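Local coordinates for methyltransferase (Pyrococcus horikoshii, PDB 1IXK), which probably methylates carbon 5 of cytidines in tRNA, using S-adenosyl-L-methionine as the methyl donor, at residues Ser134-Leu139 / Gly144-Phe149. Numbering follows the deposited sequence.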
loop_
_atom_site.group_PDB
_atom_site.type_symbol
_atom_site.label_atom_id
_atom_site.label_comp_id
_atom_site.label_asym_id
_atom_site.label_seq_id
_atom_site.Cartn_x
_atom_site.Cartn_y
_atom_site.Cartn_z
ATOM N N SER A 134 8.499 -7.039 5.540
ATOM C CA SER A 134 8.441 -8.054 6.589
ATOM C C SER A 134 7.107 -8.809 6.547
ATOM O O SER A 134 7.023 -9.966 6.965
ATOM C CB SER A 134 8.670 -7.415 7.972
ATOM O OG SER A 134 7.788 -6.334 8.216
ATOM N N TYR A 135 6.065 -8.171 6.025
ATOM C CA TYR A 135 4.776 -8.851 5.924
ATOM C C TYR A 135 4.942 -9.948 4.869
ATOM O O TYR A 135 4.502 -11.086 5.065
ATOM C CB TYR A 135 3.666 -7.869 5.515
ATOM C CG TYR A 135 2.263 -8.299 5.925
ATOM C CD1 TYR A 135 1.238 -7.360 6.046
ATOM C CD2 TYR A 135 1.969 -9.636 6.225
ATOM C CE1 TYR A 135 -0.044 -7.731 6.461
ATOM C CE2 TYR A 135 0.685 -10.021 6.641
ATOM C CZ TYR A 135 -0.315 -9.058 6.758
ATOM O OH TYR A 135 -1.583 -9.411 7.178
ATOM N N LEU A 136 5.590 -9.609 3.755
ATOM C CA LEU A 136 5.830 -10.588 2.694
ATOM C C LEU A 136 6.597 -11.771 3.279
ATOM O O LEU A 136 6.298 -12.928 2.977
ATOM C CB LEU A 136 6.659 -9.982 1.551
ATOM C CG LEU A 136 6.073 -8.813 0.759
ATOM C CD1 LEU A 136 7.138 -8.263 -0.186
ATOM C CD2 LEU A 136 4.832 -9.260 -0.019
ATOM N N ALA A 137 7.582 -11.470 4.119
ATOM C CA ALA A 137 8.394 -12.506 4.740
ATOM C C ALA A 137 7.596 -13.495 5.588
ATOM O O ALA A 137 7.822 -14.702 5.499
ATOM C CB ALA A 137 9.503 -11.871 5.591
ATOM N N GLN A 138 6.671 -13.008 6.412
ATOM C CA GLN A 138 5.910 -13.934 7.242
ATOM C C GLN A 138 4.901 -14.718 6.407
ATOM O O GLN A 138 4.610 -15.877 6.698
ATOM C CB GLN A 138 5.237 -13.207 8.424
ATOM C CG GLN A 138 4.116 -12.236 8.096
ATOM C CD GLN A 138 3.578 -11.545 9.344
ATOM O OE1 GLN A 138 4.265 -10.725 9.961
ATOM N NE2 GLN A 138 2.351 -11.880 9.727
ATOM N N LEU A 139 4.395 -14.107 5.343
ATOM C CA LEU A 139 3.450 -14.797 4.475
ATOM C C LEU A 139 4.187 -15.925 3.753
ATOM O O LEU A 139 3.597 -16.956 3.423
ATOM C CB LEU A 139 2.837 -13.813 3.466
ATOM C CG LEU A 139 1.833 -12.805 4.048
ATOM C CD1 LEU A 139 1.532 -11.713 3.024
ATOM C CD2 LEU A 139 0.554 -13.527 4.447
ATOM N N GLY A 144 11.780 -19.058 0.524
ATOM C CA GLY A 144 11.796 -18.239 -0.677
ATOM C C GLY A 144 12.780 -17.102 -0.482
ATOM O O GLY A 144 13.602 -17.157 0.430
ATOM N N VAL A 145 12.705 -16.074 -1.326
ATOM C CA VAL A 145 13.612 -14.935 -1.210
ATOM C C VAL A 145 12.909 -13.630 -1.547
ATOM O O VAL A 145 12.047 -13.585 -2.428
ATOM C CB VAL A 145 14.823 -15.065 -2.167
ATOM C CG1 VAL A 145 15.797 -13.912 -1.930
ATOM C CG2 VAL A 145 15.513 -16.397 -1.960
ATOM N N ILE A 146 13.275 -12.569 -0.837
ATOM C CA ILE A 146 12.700 -11.257 -1.092
ATOM C C ILE A 146 13.824 -10.266 -1.318
ATOM O O ILE A 146 14.667 -10.077 -0.446
ATOM C CB ILE A 146 11.885 -10.728 0.098
ATOM C CG1 ILE A 146 10.677 -11.633 0.360
ATOM C CG2 ILE A 146 11.446 -9.289 -0.186
ATOM C CD1 ILE A 146 10.034 -11.390 1.716
ATOM N N TYR A 147 13.844 -9.648 -2.493
ATOM C CA TYR A 147 14.854 -8.639 -2.798
ATOM C C TYR A 147 14.220 -7.270 -2.557
ATOM O O TYR A 147 13.091 -7.025 -2.985
ATOM C CB TYR A 147 15.300 -8.735 -4.265
ATOM C CG TYR A 147 16.151 -9.943 -4.586
ATOM C CD1 TYR A 147 15.572 -11.171 -4.906
ATOM C CD2 TYR A 147 17.542 -9.859 -4.561
ATOM C CE1 TYR A 147 16.359 -12.286 -5.196
ATOM C CE2 TYR A 147 18.341 -10.966 -4.850
ATOM C CZ TYR A 147 17.743 -12.176 -5.168
ATOM O OH TYR A 147 18.532 -13.262 -5.476
ATOM N N ALA A 148 14.938 -6.386 -1.869
ATOM C CA ALA A 148 14.438 -5.039 -1.593
ATOM C C ALA A 148 15.566 -4.041 -1.843
ATOM O O ALA A 148 16.743 -4.388 -1.734
ATOM C CB ALA A 148 13.945 -4.935 -0.155
ATOM N N PHE A 149 15.193 -2.807 -2.178
ATOM C CA PHE A 149 16.159 -1.755 -2.492
ATOM C C PHE A 149 15.887 -0.455 -1.739
ATOM O O PHE A 149 14.739 -0.022 -1.624
ATOM C CB PHE A 149 16.125 -1.445 -3.999
ATOM C CG PHE A 149 16.248 -2.657 -4.885
ATOM C CD1 PHE A 149 15.209 -3.581 -4.978
ATOM C CD2 PHE A 149 17.396 -2.862 -5.643
ATOM C CE1 PHE A 149 15.314 -4.690 -5.817
ATOM C CE2 PHE A 149 17.510 -3.970 -6.485
ATOM C CZ PHE A 149 16.467 -4.886 -6.572
#
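Residues 134-139 of helix 131-139 lie over one face of strand 145-149; within these segments the nearest CA atoms, of Ala137 and Ile146, are 7.4 Å apart. Ile146 alone bridges the gap from the strand. Its CG1 branch lies anti to the carbonyl carbon (chi1 -64°) and the chain continues extended (chi2 165°), which carries the terminal methyl out to the helix. There CD1 meets main chain as well as side chains, lying 3.4 Å from Ala137 N and 3.6 Å from Ala137 CA. The same methyl also touches two beta carbons, Leu136 CB at 3.7 Å and Ala137 CB at 3.9 Å. A small alanine suits this place because its short side chain lets the isoleucine methyl come right up to the helix backbone. Together with strand 121-124, the two elements form a beta-alpha-beta unit of the Rossmann-like methyltransferase domain, in which 121-124 and 145-149 pair in parallel. The helix's lead-in loop and first turn, Ala126 to Lys132, form part of the predicted S-adenosyl-L-methionine site. Leu136 adds bulk on the sheet-facing side of the helix and also touches Pro111 and Pro116. A beta-branched isoleucine fits an extended strand, and Ile146 also packs on Val171 of the adjoining strand. The helix face turned from the strand is mixed: Tyr135 packs on Met108 while its OH bonds to Glu78, and Gln138 hydrogen-bonds to Arg48 and Val49 O.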